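Local coordinates for phenyl-3-pyruvate decarboxylase (Azospirillum brasilense, PDB 2NXW), which decarboxylates indole-3-pyruvate to indole-3-acetaldehyde in auxin biosynthesis, using thiamine diphosphate and a metal ion, at residues R34-A47 against A78-Y92. Sequence-based numbering, arbitrary orientation.
With TPP (thiamine diphosphate), chain I.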
# COMPACT_ATOMS: atom_id res chain seq x y z
N ARG A 34 -7.25 3.46 -36.84
CA ARG A 34 -8.18 3.02 -35.83
C ARG A 34 -9.35 3.97 -35.58
O ARG A 34 -10.09 3.80 -34.61
CB ARG A 34 -7.42 2.73 -34.54
CG ARG A 34 -6.51 1.50 -34.69
CD ARG A 34 -5.50 1.37 -33.57
NE ARG A 34 -4.80 0.09 -33.65
CZ ARG A 34 -3.85 -0.20 -34.53
NH1 ARG A 34 -3.45 0.70 -35.42
NH2 ARG A 34 -3.31 -1.42 -34.54
N GLY A 35 -9.49 4.97 -36.44
CA GLY A 35 -10.60 5.89 -36.33
C GLY A 35 -10.39 7.26 -35.72
O GLY A 35 -11.32 8.07 -35.74
N ALA A 36 -9.20 7.54 -35.19
CA ALA A 36 -8.95 8.84 -34.58
C ALA A 36 -9.22 9.93 -35.61
O ALA A 36 -8.88 9.78 -36.79
CB ALA A 36 -7.51 8.92 -34.10
N GLN A 37 -9.83 11.02 -35.16
CA GLN A 37 -10.19 12.11 -36.06
C GLN A 37 -9.45 13.42 -35.85
O GLN A 37 -9.56 14.34 -36.65
CB GLN A 37 -11.70 12.37 -35.97
CG GLN A 37 -12.54 11.16 -36.35
CD GLN A 37 -14.02 11.39 -36.16
OE1 GLN A 37 -14.49 11.62 -35.04
NE2 GLN A 37 -14.78 11.31 -37.24
N ALA A 38 -8.69 13.50 -34.76
CA ALA A 38 -7.95 14.72 -34.48
C ALA A 38 -6.99 14.46 -33.35
O ALA A 38 -7.04 13.42 -32.70
CB ALA A 38 -8.92 15.82 -34.07
N MET A 39 -6.08 15.39 -33.15
CA MET A 39 -5.15 15.30 -32.04
C MET A 39 -5.18 16.65 -31.36
O MET A 39 -4.95 17.69 -31.99
CB MET A 39 -3.73 14.98 -32.48
CG MET A 39 -2.83 14.77 -31.26
SD MET A 39 -1.26 14.02 -31.65
CE MET A 39 -0.62 15.31 -32.62
N PHE A 40 -5.50 16.63 -30.08
CA PHE A 40 -5.54 17.84 -29.28
C PHE A 40 -4.24 17.89 -28.50
O PHE A 40 -3.71 16.85 -28.12
CB PHE A 40 -6.72 17.79 -28.30
CG PHE A 40 -8.05 17.70 -28.98
CD1 PHE A 40 -8.72 18.85 -29.40
CD2 PHE A 40 -8.62 16.46 -29.24
CE1 PHE A 40 -9.94 18.77 -30.06
CE2 PHE A 40 -9.84 16.36 -29.91
CZ PHE A 40 -10.50 17.52 -30.32
N GLY A 41 -3.71 19.08 -28.27
CA GLY A 41 -2.49 19.15 -27.49
C GLY A 41 -1.92 20.51 -27.19
O GLY A 41 -2.38 21.52 -27.72
N ILE A 42 -0.94 20.53 -26.29
CA ILE A 42 -0.21 21.74 -25.95
C ILE A 42 1.25 21.29 -25.97
O ILE A 42 1.64 20.34 -25.29
CB ILE A 42 -0.58 22.32 -24.55
CG1 ILE A 42 -1.99 22.92 -24.61
CG2 ILE A 42 0.42 23.42 -24.17
CD1 ILE A 42 -2.57 23.26 -23.26
N PRO A 43 2.08 21.97 -26.77
CA PRO A 43 3.50 21.62 -26.88
C PRO A 43 4.39 22.12 -25.76
O PRO A 43 3.96 22.88 -24.88
CB PRO A 43 3.88 22.23 -28.23
CG PRO A 43 3.10 23.51 -28.21
CD PRO A 43 1.73 23.06 -27.69
N GLY A 44 5.64 21.66 -25.81
CA GLY A 44 6.66 22.05 -24.86
C GLY A 44 7.97 21.60 -25.47
O GLY A 44 7.97 20.87 -26.46
N ASP A 45 9.09 22.03 -24.89
CA ASP A 45 10.40 21.66 -25.41
C ASP A 45 10.56 20.20 -25.85
O ASP A 45 10.91 19.93 -27.00
CB ASP A 45 11.48 21.96 -24.36
CG ASP A 45 11.80 23.44 -24.28
OD1 ASP A 45 10.88 24.26 -24.46
OD2 ASP A 45 12.98 23.76 -24.02
N PHE A 46 10.29 19.27 -24.94
CA PHE A 46 10.45 17.86 -25.24
C PHE A 46 9.49 17.32 -26.29
O PHE A 46 9.76 16.30 -26.92
CB PHE A 46 10.36 17.03 -23.95
CG PHE A 46 11.51 17.26 -23.00
CD1 PHE A 46 11.28 17.75 -21.72
CD2 PHE A 46 12.82 17.00 -23.40
CE1 PHE A 46 12.35 17.97 -20.84
CE2 PHE A 46 13.89 17.22 -22.53
CZ PHE A 46 13.65 17.70 -21.25
N ALA A 47 8.38 18.02 -26.50
CA ALA A 47 7.39 17.58 -27.47
C ALA A 47 7.43 18.34 -28.79
O ALA A 47 6.67 18.02 -29.70
CB ALA A 47 5.98 17.69 -26.87
N ALA A 78 -14.03 13.81 -27.94
CA ALA A 78 -13.92 13.37 -29.33
C ALA A 78 -14.08 11.85 -29.41
O ALA A 78 -14.73 11.32 -30.32
CB ALA A 78 -12.58 13.79 -29.91
N ALA A 79 -13.49 11.15 -28.44
CA ALA A 79 -13.59 9.69 -28.41
C ALA A 79 -15.04 9.29 -28.20
O ALA A 79 -15.56 8.41 -28.88
CB ALA A 79 -12.72 9.14 -27.28
N ARG A 80 -15.70 9.94 -27.25
CA ARG A 80 -17.09 9.62 -26.97
C ARG A 80 -18.00 9.96 -28.13
O ARG A 80 -18.93 9.22 -28.43
CB ARG A 80 -17.56 10.41 -25.74
CG ARG A 80 -16.83 10.06 -24.47
CD ARG A 80 -17.47 10.76 -23.27
NE ARG A 80 -16.57 10.77 -22.13
CZ ARG A 80 -16.96 10.88 -20.86
NH1 ARG A 80 -18.25 10.96 -20.56
NH2 ARG A 80 -16.05 10.94 -19.90
N TYR A 81 -17.74 11.08 -28.79
CA TYR A 81 -18.58 11.53 -29.89
C TYR A 81 -18.68 10.52 -31.02
O TYR A 81 -19.77 10.25 -31.53
CB TYR A 81 -18.08 12.86 -30.44
CG TYR A 81 -19.05 13.50 -31.42
CD1 TYR A 81 -20.08 14.33 -30.97
CD2 TYR A 81 -18.96 13.24 -32.79
CE1 TYR A 81 -21.01 14.88 -31.87
CE2 TYR A 81 -19.89 13.77 -33.69
CZ TYR A 81 -20.91 14.59 -33.22
OH TYR A 81 -21.84 15.10 -34.09
N SER A 82 -17.54 9.95 -31.40
CA SER A 82 -17.48 9.01 -32.52
C SER A 82 -17.20 7.56 -32.12
O SER A 82 -16.97 6.71 -32.99
CB SER A 82 -16.42 9.47 -33.52
OG SER A 82 -16.71 10.77 -34.02
N SER A 83 -17.24 7.26 -30.82
CA SER A 83 -16.96 5.92 -30.29
C SER A 83 -15.66 5.40 -30.89
O SER A 83 -15.59 4.28 -31.41
CB SER A 83 -18.12 4.96 -30.58
OG SER A 83 -19.28 5.34 -29.84
N THR A 84 -14.62 6.22 -30.81
CA THR A 84 -13.32 5.85 -31.35
C THR A 84 -12.22 6.27 -30.38
O THR A 84 -12.50 6.57 -29.21
CB THR A 84 -13.12 6.51 -32.74
OG1 THR A 84 -11.96 5.97 -33.37
CG2 THR A 84 -12.97 8.02 -32.61
N LEU A 85 -10.98 6.27 -30.84
CA LEU A 85 -9.86 6.68 -29.99
C LEU A 85 -9.74 8.19 -29.95
O LEU A 85 -9.91 8.85 -30.98
CB LEU A 85 -8.53 6.12 -30.51
CG LEU A 85 -8.35 4.61 -30.53
CD1 LEU A 85 -6.97 4.29 -31.06
CD2 LEU A 85 -8.52 4.03 -29.12
N GLY A 86 -9.46 8.73 -28.76
CA GLY A 86 -9.23 10.15 -28.61
C GLY A 86 -7.71 10.32 -28.53
O GLY A 86 -7.02 9.38 -28.14
N VAL A 87 -7.19 11.48 -28.89
CA VAL A 87 -5.74 11.69 -28.86
C VAL A 87 -5.39 13.00 -28.18
O VAL A 87 -5.81 14.08 -28.62
CB VAL A 87 -5.12 11.64 -30.28
CG1 VAL A 87 -3.60 11.61 -30.19
CG2 VAL A 87 -5.64 10.41 -31.02
N ALA A 88 -4.59 12.89 -27.13
CA ALA A 88 -4.17 14.04 -26.33
C ALA A 88 -2.66 14.06 -26.23
O ALA A 88 -2.06 13.14 -25.64
CB ALA A 88 -4.78 13.94 -24.94
N ALA A 89 -2.05 15.10 -26.77
CA ALA A 89 -0.59 15.25 -26.79
C ALA A 89 -0.10 16.34 -25.85
O ALA A 89 -0.56 17.48 -25.91
CB ALA A 89 -0.11 15.54 -28.22
N VAL A 90 0.86 15.97 -25.00
CA VAL A 90 1.42 16.87 -24.01
C VAL A 90 2.94 16.80 -23.95
O VAL A 90 3.58 15.96 -24.60
CB VAL A 90 0.87 16.54 -22.60
CG1 VAL A 90 -0.64 16.79 -22.57
CG2 VAL A 90 1.19 15.10 -22.24
N THR A 91 3.53 17.69 -23.17
CA THR A 91 4.97 17.70 -23.02
C THR A 91 5.31 17.11 -21.65
O THR A 91 4.46 17.03 -20.76
CB THR A 91 5.54 19.12 -23.17
OG1 THR A 91 6.97 19.04 -23.29
CG2 THR A 91 5.16 20.00 -21.98
N TYR A 92 6.55 16.68 -21.51
CA TYR A 92 7.04 16.05 -20.29
C TYR A 92 6.97 16.96 -19.08
O TYR A 92 7.21 18.17 -19.18
CB TYR A 92 8.49 15.59 -20.49
CG TYR A 92 8.92 14.50 -19.54
CD1 TYR A 92 8.39 13.22 -19.66
CD2 TYR A 92 9.86 14.75 -18.53
CE1 TYR A 92 8.77 12.20 -18.80
CE2 TYR A 92 10.25 13.72 -17.65
CZ TYR A 92 9.70 12.45 -17.81
OH TYR A 92 10.06 11.40 -16.98
N1' TPP I . 2.37 23.27 -20.20
C2' TPP I . 2.72 23.57 -18.94
CM2 TPP I . 1.73 23.34 -17.81
N3' TPP I . 3.94 24.05 -18.67
C4' TPP I . 4.86 24.28 -19.66
N4' TPP I . 6.11 24.73 -19.33
C5' TPP I . 4.50 24.02 -21.02
C6' TPP I . 3.22 23.49 -21.25
C7' TPP I . 5.48 24.26 -22.23
N3 TPP I . 5.89 25.72 -22.42
C2 TPP I . 7.06 26.13 -21.94
S1 TPP I . 7.15 27.80 -22.43
C5 TPP I . 5.60 27.89 -23.24
C4 TPP I . 5.12 26.60 -23.12
CM4 TPP I . 3.77 26.20 -23.75
C6 TPP I . 5.03 29.07 -23.90
C7 TPP I . 4.62 30.12 -22.86
O7 TPP I . 3.92 31.10 -23.57
PA TPP I . 3.71 32.42 -22.73
O1A TPP I . 3.04 32.17 -21.41
O2A TPP I . 2.81 33.35 -23.62
O3A TPP I . 5.11 33.21 -22.43
PB TPP I . 6.17 33.46 -23.68
O1B TPP I . 5.41 34.05 -24.87
O2B TPP I . 7.20 34.48 -23.13
O3B TPP I . 6.87 32.19 -24.07
O HOH W 1 -10.54 11.22 -32.33
O HOH W 2 -13.23 11.65 -32.68
O HOH W 3 -8.97 12.96 -30.66
O HOH W 4 1.71 19.97 -22.55
O HOH W 5 9.03 20.09 -22.11
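Val-87 presses both methyl groups against the 34-47 segment. With CG1 anti to the backbone N (chi1 -170°), that methyl meets Met-39 CG at 3.4 Å, a tight carbon pair. Val-87 CG2 reaches Ala-36 CB. The Met-39 chain runs on obliquely past Val-87, and its SD touches Ala-89 CB. Beneath these side chains the strands pair in parallel. Phe-40 N donates to Val-87 O, and Phe-40 O accepts from Ala-89 N at 2.8 Å in a nearly straight bond. The Phe-40 ring turns its edge to Ala-78 CB (from CE2, 3.8 Å). Thr-91 sets CB and OG1 against the CA of Gly-44, with OG1 at 3.4 Å. A water joins that hydroxyl to Phe-46 N. Near the thiamine diphosphate, Pro-43 O lies 3.4 Å from cofactor atom C7'. At the other end Ser-82 OG donates to Gln-37 OE1 at 2.6 Å, tilted 30° from the amide carbonyl plane. A water donates both to Gln-37 OE1 and to Ala-78 O. Replacing Ser-82 by an alanine is likely to cost Gln-37 OE1 this direct donor, leaving the water, and let the amide turn more freely. Strands 39-41 and 86-90 belong to the parallel sheet of the N-terminal TPP-binding domain, with strand 39-41 between strands 62-64 and 86-90. Helix 48-57 covers Met-39 and Ala-89, while helix 68-82 packs on Phe-40 and Ala-88.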